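Local structure of thiosulfate sulfurtransferase YnjE (Escherichia coli, 2WLR) at residues A66-H71 with T93-A98; D13-Q18 with P78-G83. The protein catalyses the transfer of sulfur from thiosulfate to cyanide, yielding thiocyanate and sulfite, as a periplasmic monomer with three rhodanese domains. All blocks are in the same frame, centred on the assembly; numbering follows the deposited sequence.

Contact 1 (A66-H71 with T93-A98); sequences AWIKQH and TRLQKA
Ile68 lays its outermost methyl, CD1, against the methyl of Ala98 and beside the nearer branch of Leu95, bringing together two helices of the first rhodanese domain. This is helix-on-helix packing in an alpha/beta fold: helix 61-70 leads into strand 79-82 of the parallel sheet, and helix 85-97 leads out of it. The contact is small, 113 Å² in all, and purely apolar. Its tightest pair is Ile68 CD1 and Ala98 CB, 3.5 Å apart, closer than methyl groups usually sit. The backbones stay well separated, with the CA atoms of Ile68 and Ala98 8.6 Å apart, so the isoleucine has to span the gap. It does so because CD1 stands almost fully extended from CA (chi2 168°), which makes the CG1 branch a straight arm. Leu95 answers with one branch: its CB leaves the helix without aiming at the partner, but its CD2 branch lies 4.1 Å from Ile68 CD1. The same methyl of Ile68 thus rests on both Leu95 and Ala98, about one helical turn apart, at the C-terminal end of helix 85-97. Around this spot Leu73 and Leu100 close in on Ile68, Leu64 touches Ala98, and Leu95 continues inward to Ile103 of strand 103-105. A polar link runs alongside: the guanidinium of Arg94 reaches back to the chain leading into helix 61-70, giving NH1 to the carbonyl O of Leu56 and NH2 to that of Met59.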
loop_
_atom_site.group_PDB
_atom_site.type_symbol
_atom_site.label_atom_id
_atom_site.label_comp_id
_atom_site.label_asym_id
_atom_site.label_seq_id
_atom_site.Cartn_x
_atom_site.Cartn_y
_atom_site.Cartn_z
ATOM N N ALA A 66 18.295 11.266 5.138
ATOM C CA ALA A 66 17.749 10.059 5.744
ATOM C C ALA A 66 17.554 8.943 4.708
ATOM O O ALA A 66 17.881 7.778 4.935
ATOM C CB ALA A 66 16.470 10.377 6.466
ATOM N N TRP A 67 17.035 9.311 3.547
ATOM C CA TRP A 67 16.787 8.337 2.497
ATOM C C TRP A 67 18.096 7.760 1.989
ATOM O O TRP A 67 18.249 6.549 1.790
ATOM C CB TRP A 67 16.014 9.034 1.367
ATOM C CG TRP A 67 15.601 8.139 0.241
ATOM C CD1 TRP A 67 14.384 7.526 0.103
ATOM C CD2 TRP A 67 16.359 7.821 -0.908
ATOM N NE1 TRP A 67 14.379 6.794 -1.055
ATOM C CE2 TRP A 67 15.559 6.967 -1.710
ATOM C CE3 TRP A 67 17.646 8.139 -1.353
ATOM C CZ2 TRP A 67 16.017 6.409 -2.901
ATOM C CZ3 TRP A 67 18.097 7.609 -2.554
ATOM C CH2 TRP A 67 17.265 6.742 -3.325
ATOM N N ILE A 68 19.082 8.611 1.779
ATOM C CA ILE A 68 20.400 8.159 1.345
ATOM C C ILE A 68 20.978 7.164 2.363
ATOM O O ILE A 68 21.429 6.084 1.970
ATOM C CB ILE A 68 21.336 9.363 1.107
ATOM C CG1 ILE A 68 20.876 10.163 -0.140
ATOM C CG2 ILE A 68 22.800 8.904 0.954
ATOM C CD1 ILE A 68 21.556 11.522 -0.297
ATOM N N LYS A 69 20.888 7.501 3.652
ATOM C CA LYS A 69 21.390 6.625 4.729
ATOM C C LYS A 69 20.638 5.304 4.834
ATOM O O LYS A 69 21.246 4.235 5.065
ATOM C CB LYS A 69 21.248 7.353 6.062
ATOM C CG LYS A 69 22.366 8.282 6.344
ATOM C CD LYS A 69 23.239 7.741 7.450
ATOM C CE LYS A 69 22.568 7.949 8.792
ATOM N NZ LYS A 69 23.113 7.065 9.855
ATOM N N GLN A 70 19.326 5.383 4.738
ATOM C CA GLN A 70 18.445 4.206 4.867
ATOM C C GLN A 70 18.716 3.194 3.747
ATOM O O GLN A 70 18.461 2.004 3.930
ATOM C CB GLN A 70 16.974 4.614 4.854
ATOM C CG GLN A 70 16.452 5.185 6.161
ATOM C CD GLN A 70 15.254 6.082 6.002
ATOM O OE1 GLN A 70 14.565 6.062 4.967
ATOM N NE2 GLN A 70 14.981 6.883 7.043
ATOM N N HIS A 71 19.212 3.668 2.603
ATOM C CA HIS A 71 19.477 2.810 1.442
ATOM C C HIS A 71 20.954 2.489 1.246
ATOM O O HIS A 71 21.336 1.981 0.208
ATOM C CB HIS A 71 18.888 3.442 0.179
ATOM C CG HIS A 71 17.406 3.619 0.245
ATOM N ND1 HIS A 71 16.513 2.644 -0.142
ATOM C CD2 HIS A 71 16.658 4.645 0.702
ATOM C CE1 HIS A 71 15.283 3.084 0.060
ATOM N NE2 HIS A 71 15.344 4.288 0.584
ATOM N N THR A 93 20.929 16.786 -9.437
ATOM C CA THR A 93 21.273 18.052 -8.788
ATOM C C THR A 93 21.084 17.943 -7.281
ATOM O O THR A 93 21.972 18.339 -6.515
ATOM C CB THR A 93 20.462 19.178 -9.410
ATOM O OG1 THR A 93 20.823 19.286 -10.794
ATOM C CG2 THR A 93 20.735 20.517 -8.728
ATOM N N ARG A 94 19.973 17.364 -6.830
ATOM C CA ARG A 94 19.741 17.140 -5.413
ATOM C C ARG A 94 20.766 16.180 -4.809
ATOM O O ARG A 94 21.238 16.387 -3.681
ATOM C CB ARG A 94 18.307 16.667 -5.110
ATOM C CG ARG A 94 17.244 17.776 -5.157
ATOM C CD ARG A 94 17.362 18.804 -4.036
ATOM N NE ARG A 94 17.160 18.237 -2.723
ATOM C CZ ARG A 94 15.993 18.013 -2.132
ATOM N NH1 ARG A 94 14.846 18.266 -2.741
ATOM N NH2 ARG A 94 15.988 17.512 -0.907
ATOM N N LEU A 95 21.121 15.125 -5.547
ATOM C CA LEU A 95 22.078 14.170 -4.988
ATOM C C LEU A 95 23.472 14.775 -4.890
ATOM O O LEU A 95 24.220 14.453 -3.966
ATOM C CB LEU A 95 22.088 12.868 -5.800
ATOM C CG LEU A 95 20.817 12.044 -5.680
ATOM C CD1 LEU A 95 20.971 10.866 -6.610
ATOM C CD2 LEU A 95 20.511 11.559 -4.295
ATOM N N GLN A 96 23.849 15.595 -5.860
ATOM C CA GLN A 96 25.133 16.321 -5.787
ATOM C C GLN A 96 25.186 17.209 -4.549
ATOM O O GLN A 96 26.158 17.174 -3.801
ATOM C CB GLN A 96 25.353 17.179 -7.036
ATOM C CG GLN A 96 25.662 16.383 -8.296
ATOM C CD GLN A 96 25.695 17.243 -9.549
ATOM O OE1 GLN A 96 25.140 18.345 -9.590
ATOM N NE2 GLN A 96 26.318 16.729 -10.589
ATOM N N LYS A 97 24.123 17.958 -4.312
ATOM C CA LYS A 97 24.058 18.850 -3.150
ATOM C C LYS A 97 24.015 18.052 -1.844
ATOM O O LYS A 97 24.440 18.554 -0.796
ATOM C CB LYS A 97 22.878 19.804 -3.281
ATOM C CG LYS A 97 23.082 20.853 -4.356
ATOM C CD LYS A 97 21.765 21.506 -4.750
ATOM C CE LYS A 97 21.887 22.452 -5.941
ATOM N NZ LYS A 97 20.551 23.052 -6.305
ATOM N N ALA A 98 23.532 16.806 -1.905
ATOM C CA ALA A 98 23.545 15.901 -0.750
ATOM C C ALA A 98 24.915 15.275 -0.477
ATOM O O ALA A 98 25.091 14.625 0.526
ATOM C CB ALA A 98 22.488 14.785 -0.936
#

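Contact 2 (D13-Q18 with P78-G83); sequences DQLQQQ and PVALYG
Leu15 straddles the Ala80 methyl with both ends of its fork: CD1 is 3.9 Å and CD2 4.0 Å from Ala80 CB. This is the close-packed, buried half of a helix-on-sheet contact in the first rhodanese domain. With CG swung anti to the backbone N (chi1 -174°), the leucine fork reaches the strand although its CB does not aim there. CD1 also skirts Pro78, 4.1 Å from Pro78 CB, so one methyl serves both Pro78 and Ala80, two residues apart in the chain.

The outer half is looser and borders solvent. Here exposed Gln18, just past the helix end, meets the proline ring through the base of its side chain and its backbone: Pro78 CG lies 3.8 Å from Gln18 O, and Gln18 CB 4.1 Å from that same ring carbon.

Helix 12-17 therefore covers the Ala80 side of the parallel sheet, where Leu15 also touches Ala22 of strand 21-24. Ala80 bonds through its backbone to Lys21 and Ile23, Val79 to His102 and Ser104 on the other flank, and on the opposite face Leu81 packs on Val88 and Val91 of helix 85-97.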
loop_
_atom_site.group_PDB
_atom_site.type_symbol
_atom_site.label_atom_id
_atom_site.label_comp_id
_atom_site.label_asym_id
_atom_site.label_seq_id
_atom_site.Cartn_x
_atom_site.Cartn_y
_atom_site.Cartn_z
ATOM N N ASP A 13 25.811 -3.920 -16.332
ATOM C CA ASP A 13 26.889 -4.863 -15.992
ATOM C C ASP A 13 28.078 -4.142 -15.382
ATOM O O ASP A 13 28.692 -4.643 -14.437
ATOM C CB ASP A 13 27.376 -5.649 -17.207
ATOM C CG ASP A 13 28.451 -6.658 -16.838
ATOM O OD1 ASP A 13 28.102 -7.694 -16.224
ATOM O OD2 ASP A 13 29.650 -6.406 -17.131
ATOM N N GLN A 14 28.446 -3.000 -15.946
ATOM C CA GLN A 14 29.522 -2.190 -15.397
ATOM C C GLN A 14 29.211 -1.717 -13.990
ATOM O O GLN A 14 30.045 -1.776 -13.078
ATOM C CB GLN A 14 29.815 -1.007 -16.297
ATOM C CG GLN A 14 30.481 -1.394 -17.587
ATOM C CD GLN A 14 30.672 -0.199 -18.497
ATOM O OE1 GLN A 14 29.750 0.581 -18.729
ATOM N NE2 GLN A 14 31.891 -0.031 -19.016
ATOM N N LEU A 15 27.992 -1.244 -13.811
ATOM C CA LEU A 15 27.555 -0.805 -12.507
ATOM C C LEU A 15 27.678 -1.910 -11.461
ATOM O O LEU A 15 28.138 -1.671 -10.337
ATOM C CB LEU A 15 26.112 -0.306 -12.616
ATOM C CG LEU A 15 25.531 0.335 -11.354
ATOM C CD1 LEU A 15 26.178 1.664 -11.006
ATOM C CD2 LEU A 15 24.025 0.527 -11.537
ATOM N N GLN A 16 27.254 -3.126 -11.814
ATOM C CA GLN A 16 27.328 -4.260 -10.903
ATOM C C GLN A 16 28.769 -4.633 -10.570
ATOM O O GLN A 16 29.084 -4.946 -9.416
ATOM C CB GLN A 16 26.594 -5.470 -11.489
ATOM C CG GLN A 16 25.063 -5.315 -11.464
ATOM C CD GLN A 16 24.350 -6.358 -12.330
ATOM O OE1 GLN A 16 24.991 -7.093 -13.082
ATOM N NE2 GLN A 16 23.008 -6.429 -12.223
ATOM N N GLN A 17 29.627 -4.614 -11.581
ATOM C CA GLN A 17 31.026 -5.018 -11.391
ATOM C C GLN A 17 31.796 -3.976 -10.569
ATOM O O GLN A 17 32.836 -4.278 -9.990
ATOM C CB GLN A 17 31.699 -5.311 -12.742
ATOM C CG GLN A 17 31.120 -6.569 -13.466
ATOM C CD GLN A 17 31.258 -7.855 -12.673
ATOM O OE1 GLN A 17 32.329 -8.157 -12.161
ATOM N NE2 GLN A 17 30.158 -8.616 -12.561
ATOM N N GLN A 18 31.235 -2.779 -10.447
ATOM C CA GLN A 18 31.789 -1.675 -9.667
ATOM C C GLN A 18 31.045 -1.430 -8.365
ATOM O O GLN A 18 31.295 -0.433 -7.680
ATOM C CB GLN A 18 31.807 -0.403 -10.529
ATOM C CG GLN A 18 32.720 -0.551 -11.736
ATOM C CD GLN A 18 32.690 0.603 -12.723
ATOM O OE1 GLN A 18 32.723 1.778 -12.344
ATOM N NE2 GLN A 18 32.701 0.258 -14.011
ATOM N N PRO A 78 29.579 4.453 -7.138
ATOM C CA PRO A 78 28.804 4.865 -8.329
ATOM C C PRO A 78 27.283 4.773 -8.124
ATOM O O PRO A 78 26.787 3.807 -7.572
ATOM C CB PRO A 78 29.241 3.884 -9.426
ATOM C CG PRO A 78 30.354 3.042 -8.829
ATOM C CD PRO A 78 30.425 3.271 -7.377
ATOM N N VAL A 79 26.567 5.816 -8.526
ATOM C CA VAL A 79 25.112 5.712 -8.684
ATOM C C VAL A 79 24.781 6.029 -10.126
ATOM O O VAL A 79 25.375 6.920 -10.727
ATOM C CB VAL A 79 24.300 6.578 -7.659
ATOM C CG1 VAL A 79 24.768 6.243 -6.256
ATOM C CG2 VAL A 79 24.422 8.065 -7.943
ATOM N N ALA A 80 23.901 5.229 -10.733
ATOM C CA ALA A 80 23.531 5.420 -12.134
ATOM C C ALA A 80 22.036 5.673 -12.205
ATOM O O ALA A 80 21.238 4.830 -11.775
ATOM C CB ALA A 80 23.884 4.219 -12.950
ATOM N N LEU A 81 21.667 6.833 -12.725
ATOM C CA LEU A 81 20.280 7.279 -12.804
ATOM C C LEU A 81 19.654 6.906 -14.120
ATOM O O LEU A 81 20.323 6.821 -15.159
ATOM C CB LEU A 81 20.194 8.794 -12.667
ATOM C CG LEU A 81 20.936 9.451 -11.508
ATOM C CD1 LEU A 81 20.617 10.922 -11.422
ATOM C CD2 LEU A 81 20.666 8.787 -10.208
ATOM N N TYR A 82 18.349 6.665 -14.087
ATOM C CA TYR A 82 17.592 6.552 -15.317
ATOM C C TYR A 82 16.192 7.087 -15.210
ATOM O O TYR A 82 15.686 7.392 -14.116
ATOM C CB TYR A 82 17.636 5.124 -15.864
ATOM C CG TYR A 82 16.899 4.107 -15.011
ATOM C CD1 TYR A 82 17.543 3.422 -13.997
ATOM C CD2 TYR A 82 15.595 3.771 -15.284
ATOM C CE1 TYR A 82 16.878 2.468 -13.220
ATOM C CE2 TYR A 82 14.920 2.838 -14.518
ATOM C CZ TYR A 82 15.562 2.161 -13.502
ATOM O OH TYR A 82 14.837 1.239 -12.781
ATOM N N GLY A 83 15.581 7.259 -16.364
ATOM C CA GLY A 83 14.297 7.887 -16.496
ATOM C C GLY A 83 14.318 8.966 -17.544
ATOM O O GLY A 83 15.207 8.984 -18.393
#

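Along the chain the segments interleave: 13-18, 66-71, 78-83, then 93-98, so neither contact is completed before the other has begun. Their centres lie 16 Å apart within the first rhodanese domain; strand 79-82 belongs to contact 2 and is followed in the chain by helix 85-97, half of contact 1. Contact 2 fixes a helix to one face of this domain's parallel sheet, and contact 1 pairs two helices, one of which, 85-97, packs on the other face. The two contacts touch where Leu95 CD1 of helix 85-97 lies 4.2 Å from Leu81 CD2 of the strand. Both lie away from the active-site Cys365, which belongs to the third rhodanese domain.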